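Proline dipeptidase (Streptococcus pneumoniae, PDB 3PN9) is the N-terminal domain of a probable proline dipeptidase, an enzyme class that cleaves dipeptides carrying proline at their C-terminal end. Local coordinates at residues K98-E103 and A122-L127; T34-D39 and V64-S69; Q8-Y13 and P129-M134. One frame throughout, in Å; residues are numbered along the deposited sequence.

In the fold
All three contacts lie within the creatinase/prolidase N-terminal domain, but they tie together different parts of it. Interaction 1 joins two parallel strands at one margin of the mixed sheet and is partly buried: valines pack with Phe124 and Ala122, while a salt-bridge network lies beside a second subunit. Helix 128-134, one side of interaction 3, follows strand 123-126, and Leu127 CD1 packs 4.1 Å from Tyr13 CE2; in this buried contact two helices meet through one arginine, waters and an apolar patch. Interaction 2, also buried and touched by no other chain, has its centre about 24 Å from that of interaction 1 and fastens a loop to helix 64-70 with an aromatic ring and an arginine.

Interaction 1: residues K98-E103 and A122-L127; sequences KRVAVE and AEFDNL
Arg99 and Glu123 stand side by side on neighbouring strands, pointing the same way, and the arginine also reaches across to Asp125. Arg99 bends at chi3 (28°), which turns the edge of its guanidinium to both acids. NH1 and NH2 grip Asp125 end-on, one nitrogen to each oxygen, with NH2 2.8 Å from OD2 of Asp125; NH1 also bonds OE2 of Glu123 at 2.9 Å. Both OE2 and OD2 lie close to the guanidinium plane, yet that plane is turned about 60° from each carboxylate, and the nitrogens meet these two oxygens from above the carboxylate planes. Two acids suit a planar cation with several N-H groups; NE and NH2 also bond the carbonyls of Lys18 and Glu17.

The valines and Phe124 pack on the other face. Val100 comes over one face of the Phe124 ring, its CB offset toward the rim and its CG1 3.9 Å from CE1, whereas Val102 CG1 meets the ring at its edge. Branched valines fill this side compactly, and small Ala122 allows Val100 CG2 to press tightly on its CB (3.4 Å). Backbone bonds fix the register, from Glu123 N to Lys98 O through to Leu127 N to Val102 O (2.8 Å). The two parallel strands, linked by helix 109-118, form a beta-alpha-beta unit at the margin of the domain's mixed sheet.

Interaction 2: residues T34-D39 and V64-S69; sequences TGFYSD and VERASS
Phe36 lies against Ala67 and Arg66 where, within the creatinase/prolidase N-terminal domain, the loop after helix 27-34 packs on helix 64-70. The methyl of Ala67 sits over one face of the phenyl ring in a CH-pi contact, CB standing 3.9 Å from the centroid of the Phe36 ring and 17° off its normal. A small residue suits this turn of the helix because it lets the CE1 edge of the ring come close to the helix backbone: Phe36 CE1 is 3.5 Å from Ala67 CA.

Arg66 shares the same ring atom. Phe36 CE1 lies over the centre of the guanidinium, 3.5 Å from Arg66 CZ, with the two planes only 26° apart. The arginine begins with CG anti to its own backbone N (chi1 -177°), runs on extended and then bends at chi3, which carries its end across the phenylalanine to the loop backbone. There Arg66 NH2 bonds Tyr37 O at 2.9 Å and Arg66 NH1 bonds the same oxygen at 3.1 Å, both donors coming from one face of the carbonyl plane, while the oxygen lies in the guanidinium plane. This fork limits rotation of the guanidinium and gives the loop carbonyl two donors.

Further out, Glu63 forms a salt bridge with Arg66 NH2, giving the charged end a second partner. Phe36 is also packed by Met45 and Leu57, so the ring joins the loop to strand 56-60 as well as to the helix. Its backbone is set by the preceding turn: Gly35 leaves the helix with positive phi, a conformation that glycine readily accepts, and Thr34 closes an ST turn in which Phe36 N donates to Thr34 OG1 at 3.0 Å.

Interaction 3: residues Q8-Y13 and P129-M134; sequences QQILTY and PRIQRM
Gln9 begins the contact by directing its amide oxygen at Arg130 on the facing helix. The two side chains cross at about a right angle, and Arg130 NH2 donates to a lone pair of Gln9 OE1 in the amide plane, a rather long bond at 3.2 Å. A water bridges the same pair, donating to OE1 of Gln9 at 2.6 Å and accepting from NH1 of Arg130; a second water joins the carbonyl of Gln9 to NH2. Glutamine suits the position because its amide both accepts and donates: NE2 bonds the carbonyl of Met4 and, through another water, that of Met134, here a selenomethionine.

Ile10, next along the helix, turns to an apolar patch. Its CG1 lies 3.7 Å from CE of Met134 and its CD1 approaches CD1 of Ile131, while Leu33 of helix 27-34 packs against both Ile10 and Met134. The flexible methionine bends at chi3 to bring its end methyl here, and that methyl also lies over one face of the Arg130 guanidinium, offset toward the rim.

One turn beyond Gln9, Tyr13 offers its ring to the aliphatic part of Arg130. CG stands over the ring centre, 3.6 Å from the centroid and 9° off the normal, a CH-pi contact. The bend at chi2 folds the arginine along the tyrosine before its charged end returns to Gln9, leaving ring and guanidinium planes nearly perpendicular, 84° apart. The Tyr13 hydroxyl meets two waters, which lead to Arg130 N and to Arg133 NH2; Arg133 also forms a salt bridge with Glu42 of the second subunit. The axes of segments 8-13 and 129-134 run 138° apart, 11.6 Å at closest approach, a broadly antiparallel, partly water-mediated pairing of the first and last helices of this alpha/beta domain.

Interaction 1: residues K98-E103 and A122-L127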
loop_
_atom_site.group_PDB
_atom_site.type_symbol
_atom_site.label_atom_id
_atom_site.label_comp_id
_atom_site.label_asym_id
_atom_site.label_seq_id
_atom_site.Cartn_x
_atom_site.Cartn_y
_atom_site.Cartn_z
ATOM N N LYS A 98 10.090 -6.801 14.677
ATOM C CA LYS A 98 11.069 -7.558 13.887
ATOM C C LYS A 98 11.859 -6.722 12.943
ATOM O O LYS A 98 12.991 -7.094 12.555
ATOM C CB LYS A 98 10.312 -8.546 13.028
ATOM C CG LYS A 98 9.609 -9.543 13.938
ATOM C CD LYS A 98 8.986 -10.653 13.032
ATOM C CE LYS A 98 7.515 -10.516 13.067
ATOM N NZ LYS A 98 7.056 -11.944 13.280
ATOM N N ARG A 99 11.270 -5.585 12.506
ATOM C CA ARG A 99 11.963 -4.777 11.471
ATOM C C ARG A 99 11.790 -3.341 11.820
ATOM O O ARG A 99 10.630 -2.854 11.996
ATOM C CB ARG A 99 11.381 -5.115 10.060
ATOM C CG ARG A 99 11.720 -6.610 9.612
ATOM C CD ARG A 99 11.233 -7.070 8.185
ATOM N NE ARG A 99 11.151 -5.920 7.280
ATOM C CZ ARG A 99 12.200 -5.264 6.775
ATOM N NH1 ARG A 99 13.450 -5.687 7.022
ATOM N NH2 ARG A 99 12.013 -4.201 5.981
ATOM N N VAL A 100 12.895 -2.645 11.875
ATOM C CA VAL A 100 12.879 -1.260 12.343
ATOM C C VAL A 100 13.655 -0.461 11.278
ATOM O O VAL A 100 14.666 -0.937 10.801
ATOM C CB VAL A 100 13.667 -1.231 13.722
ATOM C CG1 VAL A 100 13.967 0.215 14.234
ATOM C CG2 VAL A 100 12.777 -2.037 14.812
ATOM N N ALA A 101 13.270 0.784 10.995
ATOM C CA ALA A 101 14.063 1.628 10.129
ATOM C C ALA A 101 14.617 2.760 10.955
ATOM O O ALA A 101 13.888 3.353 11.724
ATOM C CB ALA A 101 13.117 2.262 8.926
ATOM N N VAL A 102 15.864 3.120 10.673
ATOM C CA VAL A 102 16.500 4.251 11.323
ATOM C C VAL A 102 17.317 5.060 10.331
ATOM O O VAL A 102 17.597 4.605 9.216
ATOM C CB VAL A 102 17.527 3.717 12.418
ATOM C CG1 VAL A 102 16.756 2.992 13.592
ATOM C CG2 VAL A 102 18.631 2.828 11.740
ATOM N N GLU A 103 17.664 6.295 10.689
ATOM C CA GLU A 103 18.366 7.118 9.710
ATOM C C GLU A 103 19.848 6.857 9.732
ATOM O O GLU A 103 20.552 7.401 10.620
ATOM C CB GLU A 103 18.182 8.616 9.970
ATOM C CG GLU A 103 16.620 8.987 9.992
ATOM C CD GLU A 103 16.389 10.425 10.446
ATOM O OE1 GLU A 103 16.255 10.735 11.665
ATOM O OE2 GLU A 103 16.400 11.344 9.580
ATOM N N ALA A 122 15.381 -6.967 16.474
ATOM C CA ALA A 122 14.989 -6.370 15.153
ATOM C C ALA A 122 16.145 -6.391 14.141
ATOM O O ALA A 122 17.300 -6.283 14.532
ATOM C CB ALA A 122 14.532 -4.936 15.350
ATOM N N GLU A 123 15.847 -6.474 12.855
ATOM C CA GLU A 123 16.821 -6.028 11.802
ATOM C C GLU A 123 16.624 -4.548 11.615
ATOM O O GLU A 123 15.442 -4.039 11.774
ATOM C CB GLU A 123 16.502 -6.561 10.392
ATOM C CG GLU A 123 15.896 -7.894 10.181
ATOM C CD GLU A 123 15.661 -8.106 8.605
ATOM O OE1 GLU A 123 16.706 -8.135 7.847
ATOM O OE2 GLU A 123 14.471 -8.164 8.128
ATOM N N PHE A 124 17.687 -3.837 11.251
ATOM C CA PHE A 124 17.604 -2.359 11.082
ATOM C C PHE A 124 17.744 -1.978 9.601
ATOM O O PHE A 124 18.820 -2.221 9.001
ATOM C CB PHE A 124 18.654 -1.668 11.933
ATOM C CG PHE A 124 18.282 -1.695 13.445
ATOM C CD1 PHE A 124 17.860 -0.576 14.065
ATOM C CD2 PHE A 124 18.382 -2.860 14.194
ATOM C CE1 PHE A 124 17.572 -0.555 15.488
ATOM C CE2 PHE A 124 17.973 -2.868 15.608
ATOM C CZ PHE A 124 17.592 -1.691 16.218
ATOM N N ASP A 125 16.714 -1.384 9.002
ATOM C CA ASP A 125 16.859 -0.923 7.598
ATOM C C ASP A 125 17.155 0.606 7.640
ATOM O O ASP A 125 16.955 1.283 8.676
ATOM C CB ASP A 125 15.484 -1.029 6.917
ATOM C CG ASP A 125 15.149 -2.450 6.361
ATOM O OD1 ASP A 125 15.719 -3.453 6.833
ATOM O OD2 ASP A 125 14.179 -2.526 5.514
ATOM N N ASN A 126 17.505 1.184 6.502
ATOM C CA ASN A 126 17.859 2.595 6.463
ATOM C C ASN A 126 16.594 3.379 6.035
ATOM O O ASN A 126 16.095 3.181 4.920
ATOM C CB ASN A 126 18.988 2.739 5.434
ATOM C CG ASN A 126 19.530 4.151 5.354
ATOM O OD1 ASN A 126 19.161 4.999 6.130
ATOM N ND2 ASN A 126 20.433 4.417 4.383
ATOM N N LEU A 127 16.206 4.398 6.790
ATOM C CA LEU A 127 15.066 5.255 6.484
ATOM C C LEU A 127 15.538 6.504 5.727
ATOM O O LEU A 127 14.689 7.235 5.212
ATOM C CB LEU A 127 14.549 5.813 7.875
ATOM C CG LEU A 127 13.300 6.764 7.937
ATOM C CD1 LEU A 127 12.116 6.005 7.354
ATOM C CD2 LEU A 127 12.973 7.060 9.431
#

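Interaction 2: residues T34-D39 and V64-S69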
loop_
_atom_site.group_PDB
_atom_site.type_symbol
_atom_site.label_atom_id
_atom_site.label_comp_id
_atom_site.label_asym_id
_atom_site.label_seq_id
_atom_site.Cartn_x
_atom_site.Cartn_y
_atom_site.Cartn_z
ATOM N N THR A 34 7.057 17.088 11.786
ATOM C CA THR A 34 6.040 17.378 12.842
ATOM C C THR A 34 5.904 18.826 13.124
ATOM O O THR A 34 5.001 19.196 13.810
ATOM C CB THR A 34 6.362 16.720 14.243
ATOM O OG1 THR A 34 7.555 17.341 14.705
ATOM C CG2 THR A 34 6.602 15.216 14.083
ATOM N N GLY A 35 6.833 19.645 12.665
ATOM C CA GLY A 35 6.859 21.063 13.015
ATOM C C GLY A 35 7.371 21.308 14.466
ATOM O O GLY A 35 7.412 22.448 14.900
ATOM N N PHE A 36 7.895 20.280 15.150
ATOM C CA PHE A 36 8.509 20.463 16.479
ATOM C C PHE A 36 10.022 20.451 16.312
ATOM O O PHE A 36 10.604 19.433 15.867
ATOM C CB PHE A 36 8.087 19.358 17.472
ATOM C CG PHE A 36 8.786 19.511 18.828
ATOM C CD1 PHE A 36 8.396 20.556 19.680
ATOM C CD2 PHE A 36 9.875 18.700 19.171
ATOM C CE1 PHE A 36 9.043 20.761 20.972
ATOM C CE2 PHE A 36 10.535 18.844 20.405
ATOM C CZ PHE A 36 10.126 19.895 21.305
ATOM N N TYR A 37 10.680 21.584 16.605
ATOM C CA TYR A 37 12.122 21.673 16.551
ATOM C C TYR A 37 12.733 21.755 18.000
ATOM O O TYR A 37 12.344 22.648 18.756
ATOM C CB TYR A 37 12.618 22.930 15.770
ATOM C CG TYR A 37 14.114 22.853 15.699
ATOM C CD1 TYR A 37 14.748 21.898 14.934
ATOM C CD2 TYR A 37 14.897 23.666 16.546
ATOM C CE1 TYR A 37 16.188 21.788 14.962
ATOM C CE2 TYR A 37 16.284 23.571 16.611
ATOM C CZ TYR A 37 16.913 22.639 15.823
ATOM O OH TYR A 37 18.266 22.536 15.933
ATOM N N SER A 38 13.750 20.945 18.309
ATOM C CA SER A 38 14.507 21.106 19.563
ATOM C C SER A 38 15.912 20.590 19.367
ATOM O O SER A 38 16.090 19.539 18.721
ATOM C CB SER A 38 13.791 20.269 20.677
ATOM O OG SER A 38 14.519 20.424 21.849
ATOM N N ASP A 39 16.925 21.268 19.901
ATOM C CA ASP A 39 18.229 20.674 19.855
ATOM C C ASP A 39 18.425 20.003 21.233
ATOM O O ASP A 39 18.582 20.690 22.168
ATOM C CB ASP A 39 19.284 21.755 19.666
ATOM C CG ASP A 39 20.676 21.165 19.617
ATOM O OD1 ASP A 39 20.824 19.931 19.903
ATOM O OD2 ASP A 39 21.597 21.968 19.369
ATOM N N VAL A 64 8.648 18.545 27.204
ATOM C CA VAL A 64 7.362 17.830 27.121
ATOM C C VAL A 64 6.214 18.847 26.894
ATOM O O VAL A 64 5.340 18.668 26.038
ATOM C CB VAL A 64 7.058 17.009 28.407
ATOM C CG1 VAL A 64 5.537 16.591 28.449
ATOM C CG2 VAL A 64 7.862 15.711 28.441
ATOM N N GLU A 65 6.243 19.970 27.622
ATOM C CA GLU A 65 5.096 20.917 27.502
ATOM C C GLU A 65 4.978 21.519 26.062
ATOM O O GLU A 65 3.879 21.604 25.486
ATOM C CB GLU A 65 5.284 22.058 28.506
ATOM C CG GLU A 65 4.033 22.818 28.706
ATOM C CD GLU A 65 4.153 23.899 29.795
ATOM O OE1 GLU A 65 4.993 24.829 29.665
ATOM O OE2 GLU A 65 3.361 23.812 30.775
ATOM N N ARG A 66 6.110 21.983 25.521
ATOM C CA ARG A 66 6.134 22.593 24.175
ATOM C C ARG A 66 5.845 21.501 23.118
ATOM O O ARG A 66 5.035 21.726 22.154
ATOM C CB ARG A 66 7.410 23.354 23.908
ATOM C CG ARG A 66 7.406 24.057 22.516
ATOM C CD ARG A 66 8.617 25.056 22.473
ATOM N NE ARG A 66 9.904 24.347 22.492
ATOM C CZ ARG A 66 10.520 23.864 21.394
ATOM N NH1 ARG A 66 9.973 24.051 20.177
ATOM N NH2 ARG A 66 11.702 23.252 21.482
ATOM N N ALA A 67 6.435 20.307 23.302
ATOM C CA ALA A 67 6.177 19.270 22.350
ATOM C C ALA A 67 4.666 18.922 22.361
ATOM O O ALA A 67 4.068 18.760 21.299
ATOM C CB ALA A 67 7.035 18.065 22.610
ATOM N N SER A 68 4.070 18.759 23.547
ATOM C CA SER A 68 2.654 18.345 23.641
ATOM C C SER A 68 1.706 19.387 23.038
ATOM O O SER A 68 0.663 19.002 22.548
ATOM C CB SER A 68 2.230 18.138 25.128
ATOM O OG SER A 68 3.083 17.175 25.671
ATOM N N SER A 69 2.077 20.676 23.021
ATOM C CA SER A 69 1.208 21.649 22.380
ATOM C C SER A 69 1.508 21.756 20.913
ATOM O O SER A 69 0.685 22.256 20.183
ATOM C CB SER A 69 1.211 23.001 23.087
ATOM O OG SER A 69 2.491 23.500 22.952
#

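Interaction 3: residues Q8-Y13 and P129-M134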
loop_
_atom_site.group_PDB
_atom_site.type_symbol
_atom_site.label_atom_id
_atom_site.label_comp_id
_atom_site.label_asym_id
_atom_site.label_seq_id
_atom_site.Cartn_x
_atom_site.Cartn_y
_atom_site.Cartn_z
ATOM N N GLN A 8 1.359 10.378 7.127
ATOM C CA GLN A 8 0.665 9.286 6.459
ATOM C C GLN A 8 1.544 8.597 5.357
ATOM O O GLN A 8 1.481 7.354 5.130
ATOM C CB GLN A 8 -0.689 9.767 5.877
ATOM C CG GLN A 8 -1.515 8.537 5.334
ATOM C CD GLN A 8 -2.949 8.882 4.827
ATOM O OE1 GLN A 8 -3.595 8.047 4.122
ATOM N NE2 GLN A 8 -3.346 10.112 5.017
ATOM N N GLN A 9 2.416 9.371 4.692
ATOM C CA GLN A 9 3.339 8.750 3.717
ATOM C C GLN A 9 4.267 7.791 4.461
ATOM O O GLN A 9 4.609 6.743 3.923
ATOM C CB GLN A 9 4.258 9.830 3.151
ATOM C CG GLN A 9 3.501 10.636 1.995
ATOM C CD GLN A 9 4.482 11.572 1.256
ATOM O OE1 GLN A 9 5.499 11.090 0.665
ATOM N NE2 GLN A 9 4.237 12.889 1.351
ATOM N N ILE A 10 4.758 8.154 5.671
ATOM C CA ILE A 10 5.604 7.138 6.365
ATOM C C ILE A 10 4.759 5.954 6.760
ATOM O O ILE A 10 5.227 4.805 6.618
ATOM C CB ILE A 10 6.241 7.793 7.637
ATOM C CG1 ILE A 10 7.305 8.803 7.141
ATOM C CG2 ILE A 10 6.907 6.644 8.542
ATOM C CD1 ILE A 10 7.848 9.665 8.203
ATOM N N LEU A 11 3.498 6.172 7.198
ATOM C CA LEU A 11 2.675 4.936 7.498
ATOM C C LEU A 11 2.551 4.035 6.315
ATOM O O LEU A 11 2.518 2.770 6.429
ATOM C CB LEU A 11 1.226 5.313 8.024
ATOM C CG LEU A 11 1.241 6.116 9.348
ATOM C CD1 LEU A 11 -0.229 6.674 9.765
ATOM C CD2 LEU A 11 1.723 5.182 10.458
ATOM N N THR A 12 2.340 4.654 5.156
ATOM C CA THR A 12 2.142 3.847 3.951
ATOM C C THR A 12 3.419 3.071 3.671
ATOM O O THR A 12 3.410 1.894 3.222
ATOM C CB THR A 12 1.803 4.850 2.745
ATOM O OG1 THR A 12 0.565 5.514 3.084
ATOM C CG2 THR A 12 1.616 4.144 1.457
ATOM N N TYR A 13 4.553 3.753 3.824
ATOM C CA TYR A 13 5.864 3.142 3.567
ATOM C C TYR A 13 6.155 1.954 4.552
ATOM O O TYR A 13 6.679 0.907 4.126
ATOM C CB TYR A 13 6.928 4.241 3.770
ATOM C CG TYR A 13 8.379 3.798 3.742
ATOM C CD1 TYR A 13 8.909 3.508 2.474
ATOM C CD2 TYR A 13 9.201 3.689 4.892
ATOM C CE1 TYR A 13 10.150 3.131 2.292
ATOM C CE2 TYR A 13 10.597 3.288 4.711
ATOM C CZ TYR A 13 11.011 3.007 3.397
ATOM O OH TYR A 13 12.294 2.646 2.870
ATOM N N PRO A 129 16.989 7.390 2.826
ATOM C CA PRO A 129 16.661 7.646 1.367
ATOM C C PRO A 129 15.174 7.885 1.259
ATOM O O PRO A 129 14.763 8.724 0.473
ATOM C CB PRO A 129 16.995 6.292 0.687
ATOM C CG PRO A 129 18.327 5.772 1.530
ATOM C CD PRO A 129 17.747 6.099 3.022
ATOM N N ARG A 130 14.334 7.198 2.054
ATOM C CA ARG A 130 12.889 7.468 1.936
ATOM C C ARG A 130 12.554 8.906 2.273
ATOM O O ARG A 130 11.668 9.532 1.631
ATOM C CB ARG A 130 12.004 6.482 2.777
ATOM C CG ARG A 130 10.502 6.850 2.669
ATOM C CD ARG A 130 9.978 6.465 1.171
ATOM N NE ARG A 130 8.568 6.800 1.006
ATOM C CZ ARG A 130 8.079 8.013 0.680
ATOM N NH1 ARG A 130 8.894 9.035 0.458
ATOM N NH2 ARG A 130 6.750 8.203 0.473
ATOM N N ILE A 131 13.177 9.455 3.308
ATOM C CA ILE A 131 12.885 10.811 3.697
ATOM C C ILE A 131 13.514 11.785 2.620
ATOM O O ILE A 131 12.938 12.823 2.340
ATOM C CB ILE A 131 13.631 11.162 5.088
ATOM C CG1 ILE A 131 13.139 10.282 6.281
ATOM C CG2 ILE A 131 13.695 12.738 5.430
ATOM C CD1 ILE A 131 11.741 10.315 6.469
ATOM N N GLN A 132 14.708 11.515 2.137
ATOM C CA GLN A 132 15.240 12.364 1.058
ATOM C C GLN A 132 14.245 12.388 -0.174
ATOM O O GLN A 132 14.095 13.407 -0.781
ATOM C CB GLN A 132 16.593 11.846 0.524
ATOM C CG GLN A 132 17.644 12.037 1.693
ATOM C CD GLN A 132 18.978 11.403 1.306
ATOM O OE1 GLN A 132 19.041 10.305 0.809
ATOM N NE2 GLN A 132 20.048 12.095 1.631
ATOM N N ARG A 133 13.647 11.256 -0.509
ATOM C CA ARG A 133 12.631 11.184 -1.598
ATOM C C ARG A 133 11.429 12.012 -1.263
ATOM O O ARG A 133 10.869 12.791 -2.107
ATOM C CB ARG A 133 12.271 9.637 -1.861
ATOM C CG ARG A 133 11.390 9.393 -3.107
ATOM C CD ARG A 133 10.685 7.945 -3.099
ATOM N NE ARG A 133 11.607 6.954 -2.570
ATOM C CZ ARG A 133 11.225 5.793 -2.022
ATOM N NH1 ARG A 133 9.879 5.408 -1.932
ATOM N NH2 ARG A 133 12.189 5.042 -1.525
HETATM N N MSE A 134 11.033 12.017 0.032
HETATM C CA MSE A 134 9.862 12.764 0.366
HETATM C C MSE A 134 10.042 14.280 0.160
HETATM O O MSE A 134 9.052 15.054 -0.130
HETATM C CB MSE A 134 9.556 12.520 1.914
HETATM C CG MSE A 134 8.240 12.988 2.201
HETATM SE SE MSE A 134 7.802 12.295 4.154
HETATM C CE MSE A 134 8.347 10.590 4.029
HETATM O O HOH W 1 7.407 10.971 -1.054
HETATM O O HOH W 2 5.057 6.076 1.175
HETATM O O HOH W 3 6.209 14.575 -0.081
HETATM O O HOH W 4 14.689 4.503 3.013
HETATM O O HOH W 5 13.043 2.878 0.245
#